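Local structure of choline kinase (Cryptosporidium parvum, 3MES) at residues E328-F333 with A359-T364; Q412-L415 with S419-F422. The protein probably phosphorylates choline, and perhaps ethanolamine, using a nucleotide and magnesium. One frame throughout, in Å; residues are numbered along the deposited sequence.

Contact 1. Residues E328-F333 with A359-T364; sequences ELRKLF and AVEVFT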
loop_
_atom_site.group_PDB
_atom_site.type_symbol
_atom_site.label_atom_id
_atom_site.label_comp_id
_atom_site.label_asym_id
_atom_site.label_seq_id
_atom_site.Cartn_x
_atom_site.Cartn_y
_atom_site.Cartn_z
ATOM N N GLU B 328 1.803 -3.241 -19.993
ATOM C CA GLU B 328 0.621 -2.897 -19.217
ATOM C C GLU B 328 0.966 -2.732 -17.740
ATOM O O GLU B 328 0.588 -1.740 -17.117
ATOM C CB GLU B 328 -0.484 -3.939 -19.399
ATOM C CG GLU B 328 -1.800 -3.545 -18.746
ATOM C CD GLU B 328 -2.926 -4.511 -19.050
ATOM O OE1 GLU B 328 -2.653 -5.617 -19.566
ATOM O OE2 GLU B 328 -4.090 -4.162 -18.772
ATOM N N LEU B 329 1.687 -3.703 -17.186
ATOM C CA LEU B 329 2.122 -3.623 -15.796
ATOM C C LEU B 329 2.883 -2.328 -15.552
ATOM O O LEU B 329 2.614 -1.610 -14.588
ATOM C CB LEU B 329 3.010 -4.813 -15.424
ATOM C CG LEU B 329 3.380 -4.851 -13.935
ATOM C CD1 LEU B 329 2.129 -5.061 -13.093
ATOM C CD2 LEU B 329 4.421 -5.922 -13.633
ATOM N N ARG B 330 3.833 -2.037 -16.433
ATOM C CA ARG B 330 4.638 -0.830 -16.325
ATOM C C ARG B 330 3.753 0.415 -16.244
ATOM O O ARG B 330 3.966 1.285 -15.396
ATOM C CB ARG B 330 5.620 -0.737 -17.501
ATOM C CG ARG B 330 6.827 -1.667 -17.386
ATOM C CD ARG B 330 7.310 -2.142 -18.759
ATOM N NE ARG B 330 7.421 -1.037 -19.707
ATOM C CZ ARG B 330 7.470 -1.177 -21.027
ATOM N NH1 ARG B 330 7.569 -0.105 -21.799
ATOM N NH2 ARG B 330 7.416 -2.382 -21.579
ATOM N N LYS B 331 2.753 0.490 -17.120
ATOM C CA LYS B 331 1.838 1.634 -17.154
ATOM C C LYS B 331 1.007 1.779 -15.882
ATOM O O LYS B 331 0.699 2.891 -15.458
ATOM C CB LYS B 331 0.912 1.548 -18.367
ATOM C CG LYS B 331 1.638 1.646 -19.686
ATOM C CD LYS B 331 0.686 2.015 -20.810
ATOM C CE LYS B 331 1.442 2.189 -22.117
ATOM N NZ LYS B 331 0.581 2.753 -23.196
ATOM N N LEU B 332 0.627 0.655 -15.285
ATOM C CA LEU B 332 -0.066 0.689 -14.004
ATOM C C LEU B 332 0.861 1.265 -12.940
ATOM O O LEU B 332 0.463 2.115 -12.144
ATOM C CB LEU B 332 -0.535 -0.710 -13.606
ATOM C CG LEU B 332 -1.595 -1.317 -14.527
ATOM C CD1 LEU B 332 -1.914 -2.749 -14.116
ATOM C CD2 LEU B 332 -2.853 -0.458 -14.530
ATOM N N PHE B 333 2.106 0.807 -12.937
ATOM C CA PHE B 333 3.092 1.310 -11.993
ATOM C C PHE B 333 3.204 2.821 -12.120
ATOM O O PHE B 333 3.100 3.554 -11.133
ATOM C CB PHE B 333 4.454 0.667 -12.251
ATOM C CG PHE B 333 5.533 1.132 -11.313
ATOM C CD1 PHE B 333 5.902 0.360 -10.224
ATOM C CD2 PHE B 333 6.179 2.339 -11.521
ATOM C CE1 PHE B 333 6.895 0.782 -9.361
ATOM C CE2 PHE B 333 7.173 2.767 -10.661
ATOM C CZ PHE B 333 7.533 1.988 -9.581
ATOM N N ALA B 359 9.630 6.632 -22.206
ATOM C CA ALA B 359 10.820 7.375 -21.806
ATOM C C ALA B 359 11.606 6.604 -20.748
ATOM O O ALA B 359 12.836 6.553 -20.792
ATOM C CB ALA B 359 10.440 8.756 -21.287
ATOM N N VAL B 360 10.888 6.005 -19.802
ATOM C CA VAL B 360 11.516 5.239 -18.731
ATOM C C VAL B 360 12.307 4.056 -19.279
ATOM O O VAL B 360 13.275 3.609 -18.665
ATOM C CB VAL B 360 10.473 4.713 -17.722
ATOM C CG1 VAL B 360 11.096 3.673 -16.812
ATOM C CG2 VAL B 360 9.891 5.856 -16.915
ATOM N N GLU B 361 11.885 3.551 -20.433
ATOM C CA GLU B 361 12.565 2.423 -21.069
ATOM C C GLU B 361 14.026 2.746 -21.359
ATOM O O GLU B 361 14.896 1.885 -21.255
ATOM C CB GLU B 361 11.848 2.018 -22.358
ATOM C CG GLU B 361 10.584 1.209 -22.129
ATOM C CD GLU B 361 10.863 -0.108 -21.429
ATOM O OE1 GLU B 361 10.614 -0.198 -20.209
ATOM O OE2 GLU B 361 11.344 -1.050 -22.096
ATOM N N VAL B 362 14.289 3.995 -21.726
ATOM C CA VAL B 362 15.644 4.428 -22.043
ATOM C C VAL B 362 16.582 4.230 -20.855
ATOM O O VAL B 362 17.708 3.768 -21.013
ATOM C CB VAL B 362 15.672 5.910 -22.466
ATOM C CG1 VAL B 362 17.081 6.475 -22.343
ATOM C CG2 VAL B 362 15.135 6.069 -23.882
ATOM N N PHE B 363 16.105 4.579 -19.665
ATOM C CA PHE B 363 16.919 4.494 -18.458
ATOM C C PHE B 363 17.266 3.061 -18.059
ATOM O O PHE B 363 18.033 2.849 -17.120
ATOM C CB PHE B 363 16.224 5.205 -17.294
ATOM C CG PHE B 363 16.253 6.703 -17.396
ATOM C CD1 PHE B 363 17.346 7.419 -16.933
ATOM C CD2 PHE B 363 15.190 7.395 -17.952
ATOM C CE1 PHE B 363 17.379 8.799 -17.026
ATOM C CE2 PHE B 363 15.216 8.775 -18.045
ATOM C CZ PHE B 363 16.310 9.479 -17.582
ATOM N N THR B 364 16.704 2.080 -18.763
ATOM C CA THR B 364 16.989 0.679 -18.459
ATOM C C THR B 364 18.450 0.353 -18.748
ATOM O O THR B 364 19.049 -0.509 -18.097
ATOM C CB THR B 364 16.088 -0.290 -19.261
ATOM O OG1 THR B 364 16.268 -0.071 -20.666
ATOM C CG2 THR B 364 14.624 -0.092 -18.903
HETATM O O HOH W 1 8.499 1.363 -18.776
#

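Contact 2. Residues Q412-L415 with S419-F422; sequences QGIL and SWLF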
loop_
_atom_site.group_PDB
_atom_site.type_symbol
_atom_site.label_atom_id
_atom_site.label_comp_id
_atom_site.label_asym_id
_atom_site.label_seq_id
_atom_site.Cartn_x
_atom_site.Cartn_y
_atom_site.Cartn_z
ATOM N N GLN B 412 11.997 -0.857 -31.442
ATOM C CA GLN B 412 10.711 -0.386 -30.939
ATOM C C GLN B 412 10.499 1.103 -31.199
ATOM O O GLN B 412 9.409 1.632 -30.978
ATOM C CB GLN B 412 10.579 -0.684 -29.447
ATOM C CG GLN B 412 10.325 -2.146 -29.136
ATOM C CD GLN B 412 10.334 -2.430 -27.647
ATOM O OE1 GLN B 412 10.880 -1.655 -26.859
ATOM N NE2 GLN B 412 9.734 -3.547 -27.253
ATOM N N GLY B 413 11.544 1.773 -31.667
ATOM C CA GLY B 413 11.447 3.186 -32.010
ATOM C C GLY B 413 11.566 4.099 -30.806
ATOM O O GLY B 413 11.340 5.302 -30.909
ATOM N N ILE B 414 11.922 3.528 -29.660
ATOM C CA ILE B 414 12.117 4.323 -28.453
ATOM C C ILE B 414 13.418 5.116 -28.532
ATOM O O ILE B 414 13.483 6.258 -28.083
ATOM C CB ILE B 414 12.109 3.450 -27.185
ATOM C CG1 ILE B 414 10.728 2.818 -26.991
ATOM C CG2 ILE B 414 12.498 4.277 -25.970
ATOM C CD1 ILE B 414 10.589 2.014 -25.716
ATOM N N LEU B 415 14.450 4.501 -29.102
ATOM C CA LEU B 415 15.697 5.198 -29.394
ATOM C C LEU B 415 15.790 5.483 -30.889
ATOM O O LEU B 415 15.402 4.648 -31.706
ATOM C CB LEU B 415 16.905 4.370 -28.950
ATOM C CG LEU B 415 17.195 4.269 -27.453
ATOM C CD1 LEU B 415 18.359 3.319 -27.206
ATOM C CD2 LEU B 415 17.480 5.643 -26.856
ATOM N N SER B 419 13.794 11.371 -31.882
ATOM C CA SER B 419 12.951 10.981 -33.009
ATOM C C SER B 419 11.466 10.910 -32.650
ATOM O O SER B 419 10.631 10.665 -33.518
ATOM C CB SER B 419 13.415 9.646 -33.603
ATOM O OG SER B 419 13.188 8.572 -32.706
ATOM N N TRP B 420 11.139 11.124 -31.378
ATOM C CA TRP B 420 9.742 11.077 -30.947
ATOM C C TRP B 420 9.427 12.017 -29.782
ATOM O O TRP B 420 8.405 12.704 -29.790
ATOM C CB TRP B 420 9.326 9.638 -30.601
ATOM C CG TRP B 420 9.951 9.094 -29.346
ATOM C CD1 TRP B 420 11.125 8.403 -29.246
ATOM C CD2 TRP B 420 9.429 9.187 -28.014
ATOM N NE1 TRP B 420 11.367 8.065 -27.936
ATOM C CE2 TRP B 420 10.342 8.535 -27.160
ATOM C CE3 TRP B 420 8.280 9.761 -27.462
ATOM C CZ2 TRP B 420 10.142 8.442 -25.782
ATOM C CZ3 TRP B 420 8.083 9.667 -26.093
ATOM C CH2 TRP B 420 9.010 9.014 -25.270
ATOM N N LEU B 421 10.310 12.047 -28.789
ATOM C CA LEU B 421 10.070 12.811 -27.566
ATOM C C LEU B 421 9.594 14.240 -27.821
ATOM O O LEU B 421 8.739 14.754 -27.101
ATOM C CB LEU B 421 11.328 12.828 -26.692
ATOM C CG LEU B 421 11.213 13.548 -25.347
ATOM C CD1 LEU B 421 10.118 12.928 -24.487
ATOM C CD2 LEU B 421 12.547 13.538 -24.614
ATOM N N PHE B 422 10.149 14.882 -28.844
ATOM C CA PHE B 422 9.850 16.288 -29.104
ATOM C C PHE B 422 8.750 16.481 -30.151
ATOM O O PHE B 422 8.449 17.607 -30.540
ATOM C CB PHE B 422 11.119 17.037 -29.525
ATOM C CG PHE B 422 12.294 16.789 -28.623
ATOM C CD1 PHE B 422 12.290 17.243 -27.314
ATOM C CD2 PHE B 422 13.406 16.106 -29.084
ATOM C CE1 PHE B 422 13.369 17.016 -26.480
ATOM C CE2 PHE B 422 14.490 15.876 -28.256
ATOM C CZ PHE B 422 14.470 16.331 -26.952
#

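Contact 1. Residues E328-F333 with A359-T364
R330 reaches from one helix to E361 on another, and the two side chains carry the whole contact. The backbones stay well apart: R330 CA and V360 CA, the nearest pair, are 9.5 Å from each other. From its CB, the arginine heads toward the other helix. CG stands beside the backbone N, anti to the carbonyl carbon (chi1 -76°), and the chain then bends at chi2 and chi3. CD only skirts the carboxylate. NE lies 3.3 Å from E361 OE1 in a salt bridge of charge alone; the oxygen is well out of the guanidinium plane and no N-H points at it. OE1 lies 3.1 Å above that plane, offset toward its rim and 3.4 Å from R330 CZ. NH1 packs on E361 CG and CD, both at 3.3 Å; NH2 stays farther off, 4.1 Å from E361 OE1 and CD. The two flat groups are stacked, their planes 24° apart, while the side chains as a whole cross at about a right angle. The N-H of NE is used on a water: R330 NE donates to it over 2.8 Å, and it donates in turn to E361 OE1 over 3.0 Å. The glutamate has further partners. Y324 OH is hydrogen-bonded to OE1, and K405 forms a salt bridge with OE2. Two cationic side chains beside this buried carboxylate would be expected to favour its ionised form. The contact ties helix 327-342 to helix 351-362. R330 also touches F302 of helix 294-303, and on another side of helix 327-342 L332 packs on L332 of the second subunit.

Contact 2. Residues Q412-L415 with S419-F422
The chain comes back on itself so that I414 CA and W420 CA lie 7.6 Å apart, just after G413 ends helix 391-411 in a Schellman motif with positive phi (81°). One side chain makes the main link. W420 points its CB toward 412-415, and its CG lies between the backbone N and the carbonyl carbon (chi1 70°). This brings the pyrrole edge of the indole up to the backbone of the other segment. NE1 donates a hydrogen bond to I414 O over 2.8 Å. The bond is bent, with an N-H...O angle of 144°. The oxygen lies close to the indole plane, at the ring edge, whereas the donor is tilted out of the carbonyl plane of I414. Beside it, CD1 of W420 is 3.5 Å from G413 O, an oblique contact. The link is thus from side chain to backbone. I414 and L415 direct their CB atoms away from 419-422, and I414 CG2 comes no nearer than 4.4 Å to W420 NE1. S419 adds a looser touch: its OG is 4.2 Å from G413 O, and is hydrogen-bonded to P416 O, in the residues that join the two segments. L421 CB covers the centre of one face of the indole at 4.2 Å above the ring plane. Around this C-terminal loop, I414 and L415 pack on L409 of helix 391-411 and on V362 of helix 351-362. W420 rests on I355 of that second helix and makes a cation-pi contact with K358.

Contact 1 and contact 2 meet on helix 351-362, with their centres about 14 Å apart. The glutamate that stacks on R330 also packs on the C-terminal loop: E361 CB lies 3.6 Å from I414 CD1. One residue on, V362 CG2 is 3.8 Å from L415 CD2. The indole tip of W420 reaches the same helix, with CH2 3.9 Å from A359 N. Helix 351-362 is thus contacted by both helix 327-342 and the loop after helix 391-411, on different sides. Contact 1 comes first along the chain, its centre about 16 Å from the chain centre, against about 27 Å for contact 2. Both lie away from the ADP, decamethonium, n-propyl-tartramic acid and magnesium sites, and are structural packing.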